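Local coordinates for protein caspase-1 subunit p19/18 (Spodoptera frugiperda, PDB 1M72) that probably acts as an executioner cysteine protease of apoptosis, cleaving proteins such as baculovirus p35 and the nuclear immunophilin FKBP46 within a caspase activation cascade, at residues A149-R154 and F186-G191; S58-K63 and A207-L212. All blocks are in the same frame, centred on the assembly; numbering follows the deposited sequence.

Overall arrangement
In this caspase domain two contacts of different character border the same six-stranded sheet. Interaction 1 joins two loops, 149-154 and 186-191, that leave the neighbouring parallel strands 143-148 and 182-186. It holds C150, the probable catalytic cysteine, which is covalently linked to the bound peptide inhibitor, and the side chain of A149 comes within about 6 Å of that of H108, the other probable active-site residue. Interaction 2 packs helices 54-67 and 203-215 together, away from the annotated sites. The two centres lie 20 Å apart and their nearest atoms about 9 Å. Along the chain, the loop closed by interaction 2 encloses interaction 1.

Interaction 1. Residues A149-R154 and F186-G191; sequences ACQGDR and FSTVPG. With EDO (1,2-ethanediol), chain J.
Q151 reaches across from the loop of C150 to the backbone and ring of 186-191, and its side chain carries much of the contact. CB lies 3.6 Å from V189 O. With CG anti to the carbonyl carbon, the chain turns beside its own backbone N, and CG touches the F186 ring at CD2 and, in another direction, T188 CG2. A bend at chi2 then lays the amide over one face of F186, the planes 18° apart, with CD 3.3 Å from F186 CD2. OE1 sits over the same face, displaced toward the rim. Q151 NE2 donates to T188 O at 2.7 Å. That acceptor lies in the amide plane of Q151, although NE2 stands 35° out of the plane of the T188 carbonyl.

Backbone bonds complete the junction: G191 N to Q151 O is weak, but R154 N meets G191 O at 2.8 Å with an N-H...O angle of 161°. A water donates to A149 O (2.8 Å), accepts from T188 N and is hydrogen-bonded to S187 OG, which also pairs with S194 OG. V189 N donates to O1 of a 1,2-ethanediol, probably from the crystallisation liquor. The glycine at 152 suits its backbone angles and brings its CA against G191 O.

Stacking and the NE2 bond together fix the rotation of the Q151 amide. The contact thereby ties the residue following C150, the probable nucleophile, to the loop beyond strand 182-186.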
# COMPACT_ATOMS: atom_id res chain seq x y z
N ALA C 149 9.83 -9.44 7.90
CA ALA C 149 10.32 -10.65 7.22
C ALA C 149 10.78 -10.26 5.81
O ALA C 149 10.34 -9.22 5.28
CB ALA C 149 9.22 -11.72 7.13
N CYS C 150 11.68 -11.04 5.21
CA CYS C 150 12.12 -10.68 3.86
C CYS C 150 11.03 -11.07 2.89
O CYS C 150 10.27 -12.00 3.17
CB CYS C 150 13.36 -11.48 3.47
SG CYS C 150 14.82 -10.97 4.34
N GLN C 151 10.96 -10.36 1.76
CA GLN C 151 9.97 -10.65 0.72
C GLN C 151 10.78 -11.09 -0.52
O GLN C 151 10.30 -11.01 -1.65
CB GLN C 151 9.14 -9.41 0.38
CG GLN C 151 8.21 -8.93 1.45
CD GLN C 151 6.96 -8.29 0.84
OE1 GLN C 151 6.13 -8.99 0.24
NE2 GLN C 151 6.82 -6.98 0.97
N GLY C 152 11.99 -11.57 -0.28
CA GLY C 152 12.86 -11.98 -1.36
C GLY C 152 14.32 -11.75 -1.01
O GLY C 152 14.65 -11.45 0.14
N ASP C 153 15.20 -11.87 -1.99
CA ASP C 153 16.62 -11.69 -1.74
C ASP C 153 17.24 -10.60 -2.55
O ASP C 153 18.43 -10.60 -2.74
CB ASP C 153 17.38 -13.00 -2.00
CG ASP C 153 17.27 -13.51 -3.48
OD1 ASP C 153 17.16 -12.70 -4.44
OD2 ASP C 153 17.33 -14.74 -3.68
N ARG C 154 16.47 -9.65 -3.05
CA ARG C 154 17.09 -8.58 -3.81
C ARG C 154 17.68 -7.53 -2.82
O ARG C 154 17.25 -7.45 -1.66
CB ARG C 154 16.09 -7.98 -4.80
CG ARG C 154 15.46 -9.05 -5.69
CD ARG C 154 15.22 -8.56 -7.10
NE ARG C 154 14.90 -9.64 -8.07
CZ ARG C 154 15.62 -10.75 -8.31
NH1 ARG C 154 16.76 -11.01 -7.64
NH2 ARG C 154 15.22 -11.62 -9.25
N PHE C 186 4.45 -4.04 5.37
CA PHE C 186 5.62 -4.91 5.24
C PHE C 186 6.88 -4.05 5.45
O PHE C 186 6.97 -2.90 5.00
CB PHE C 186 5.68 -5.58 3.85
CG PHE C 186 5.01 -6.95 3.79
CD1 PHE C 186 3.65 -7.08 3.47
CD2 PHE C 186 5.76 -8.13 3.96
CE1 PHE C 186 3.05 -8.34 3.32
CE2 PHE C 186 5.17 -9.40 3.82
CZ PHE C 186 3.82 -9.51 3.50
N SER C 187 7.82 -4.62 6.18
CA SER C 187 9.11 -4.00 6.48
C SER C 187 9.87 -3.66 5.21
O SER C 187 10.72 -2.79 5.20
CB SER C 187 9.98 -4.98 7.29
OG SER C 187 10.23 -6.20 6.58
N THR C 188 9.54 -4.35 4.13
CA THR C 188 10.26 -4.15 2.89
C THR C 188 9.37 -4.35 1.66
O THR C 188 8.22 -4.84 1.74
CB THR C 188 11.50 -5.13 2.83
OG1 THR C 188 12.41 -4.70 1.84
CG2 THR C 188 11.04 -6.58 2.47
N VAL C 189 9.92 -3.94 0.54
CA VAL C 189 9.29 -4.00 -0.78
C VAL C 189 9.26 -5.45 -1.31
O VAL C 189 10.14 -6.26 -1.01
CB VAL C 189 10.10 -3.05 -1.72
CG1 VAL C 189 9.94 -3.44 -3.15
CG2 VAL C 189 9.66 -1.63 -1.52
N PRO C 190 8.23 -5.81 -2.12
CA PRO C 190 8.26 -7.19 -2.60
C PRO C 190 9.54 -7.51 -3.37
O PRO C 190 10.02 -6.72 -4.19
CB PRO C 190 7.02 -7.27 -3.49
CG PRO C 190 6.06 -6.22 -2.82
CD PRO C 190 7.02 -5.10 -2.55
N GLY C 191 10.08 -8.70 -3.09
CA GLY C 191 11.32 -9.15 -3.71
C GLY C 191 12.60 -8.85 -2.93
O GLY C 191 13.65 -9.46 -3.21
C1 EDO J . 14.19 -2.44 0.42
O1 EDO J . 12.77 -2.47 0.64
C2 EDO J . 14.50 -1.27 -0.47
O2 EDO J . 14.02 -1.58 -1.75
O HOH W 1 8.51 -7.16 4.80

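Interaction 2. Residues S58-K63 and A207-L212; sequences SDNLSK and ALCEEL
Helical segments 58-63 and 207-212 run in nearly the same direction, their axes 25° apart and 9.5 Å distant at closest approach. C209 points into this interface, its CA 5.9 Å from L61 CA, the nearest such pair. Its sulfur is anti to the carbonyl carbon (chi1 -70°), a setting that carries SG against the backbone of the facing helix, with C209 SG 3.5 Å from L61 CA and 3.9 Å from L61 CB.

The amide of N60 meets the same cysteine beside L61. N60 CG stands anti to the backbone N (chi1 -167°), which extends the amide toward the partner helix. C209 CB sits over the face of that amide, between its oxygen and nitrogen, with N60 OD1 at 3.3 Å from C209 CB and ND2 nearly as close. N60 OD1 also accepts a hydrogen bond from R213, the residue just beyond 207-212, so a polar link accompanies the packing.

Next to the sulfur, the branched end of L61 completes an apolar patch. Its CD1 meets L208 CD2 at 4.2 Å and L212 CD1 at 4.4 Å, touching residues one turn apart on the other helix. L61 also packs on I37 and A104 of the central sheet, while L208 reaches L225 of helix 221-235.

No hydrogen bond joins the two segments directly. Their cohesion rests on van der Waals contact in an apolar, sulfur-containing interface between helices 54-67 and 203-215, with the polar group of N60 paired to R213 at its margin.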
# COMPACT_ATOMS: atom_id res chain seq x y z
N SER C 58 9.96 -7.78 19.68
CA SER C 58 8.77 -8.25 20.35
C SER C 58 8.48 -7.48 21.64
O SER C 58 7.34 -7.07 21.86
CB SER C 58 8.91 -9.74 20.65
OG SER C 58 7.64 -10.31 20.92
N ASP C 59 9.50 -7.30 22.48
CA ASP C 59 9.34 -6.60 23.75
C ASP C 59 8.95 -5.16 23.53
O ASP C 59 8.05 -4.61 24.16
CB ASP C 59 10.65 -6.60 24.55
CG ASP C 59 10.96 -7.96 25.15
OD1 ASP C 59 10.03 -8.79 25.28
OD2 ASP C 59 12.14 -8.19 25.52
N ASN C 60 9.70 -4.53 22.65
CA ASN C 60 9.49 -3.14 22.28
C ASN C 60 8.06 -2.91 21.71
O ASN C 60 7.37 -1.99 22.11
CB ASN C 60 10.56 -2.82 21.25
CG ASN C 60 10.73 -1.35 20.97
OD1 ASN C 60 10.11 -0.48 21.62
ND2 ASN C 60 11.60 -1.06 19.98
N LEU C 61 7.60 -3.76 20.79
CA LEU C 61 6.28 -3.54 20.19
C LEU C 61 5.18 -3.80 21.23
O LEU C 61 4.19 -3.08 21.32
CB LEU C 61 6.11 -4.44 18.95
CG LEU C 61 4.77 -4.28 18.22
CD1 LEU C 61 4.62 -2.84 17.67
CD2 LEU C 61 4.68 -5.28 17.11
N SER C 62 5.36 -4.85 21.99
CA SER C 62 4.43 -5.20 23.04
C SER C 62 4.29 -4.02 24.02
O SER C 62 3.19 -3.65 24.41
CB SER C 62 4.96 -6.43 23.79
OG SER C 62 4.20 -6.67 24.97
N LYS C 63 5.41 -3.43 24.42
CA LYS C 63 5.35 -2.32 25.36
C LYS C 63 4.62 -1.09 24.81
O LYS C 63 3.79 -0.48 25.51
CB LYS C 63 6.76 -1.93 25.80
CG LYS C 63 6.81 -0.63 26.59
CD LYS C 63 8.13 -0.44 27.39
CE LYS C 63 8.10 0.89 28.20
NZ LYS C 63 9.27 1.04 29.13
N ALA C 207 12.05 1.55 14.05
CA ALA C 207 11.43 2.79 13.60
C ALA C 207 9.93 2.81 13.94
O ALA C 207 9.41 3.83 14.36
CB ALA C 207 11.67 2.97 12.07
N LEU C 208 9.24 1.70 13.78
CA LEU C 208 7.82 1.66 14.07
C LEU C 208 7.54 2.00 15.57
O LEU C 208 6.72 2.85 15.87
CB LEU C 208 7.26 0.27 13.74
CG LEU C 208 5.77 0.06 14.09
CD1 LEU C 208 4.90 1.06 13.28
CD2 LEU C 208 5.34 -1.41 13.82
N CYS C 209 8.26 1.34 16.48
CA CYS C 209 8.11 1.54 17.91
C CYS C 209 8.46 2.96 18.34
O CYS C 209 7.75 3.55 19.19
CB CYS C 209 8.94 0.50 18.67
SG CYS C 209 8.21 -1.16 18.51
N GLU C 210 9.52 3.51 17.75
CA GLU C 210 9.91 4.89 18.06
C GLU C 210 8.83 5.90 17.62
O GLU C 210 8.49 6.81 18.37
CB GLU C 210 11.26 5.25 17.40
CG GLU C 210 11.73 6.68 17.70
CD GLU C 210 13.20 6.95 17.29
OE1 GLU C 210 13.54 6.84 16.09
OE2 GLU C 210 14.03 7.30 18.18
N GLU C 211 8.27 5.73 16.43
CA GLU C 211 7.26 6.67 15.96
C GLU C 211 5.96 6.54 16.76
O GLU C 211 5.26 7.54 17.02
CB GLU C 211 6.98 6.44 14.47
CG GLU C 211 6.59 7.66 13.72
CD GLU C 211 7.56 8.82 13.93
OE1 GLU C 211 8.76 8.68 13.60
OE2 GLU C 211 7.12 9.87 14.42
N LEU C 212 5.62 5.30 17.14
CA LEU C 212 4.45 5.03 17.95
C LEU C 212 4.64 5.63 19.34
O LEU C 212 3.68 6.17 19.90
CB LEU C 212 4.19 3.53 18.08
CG LEU C 212 3.57 2.86 16.83
CD1 LEU C 212 3.36 1.36 17.07
CD2 LEU C 212 2.23 3.55 16.48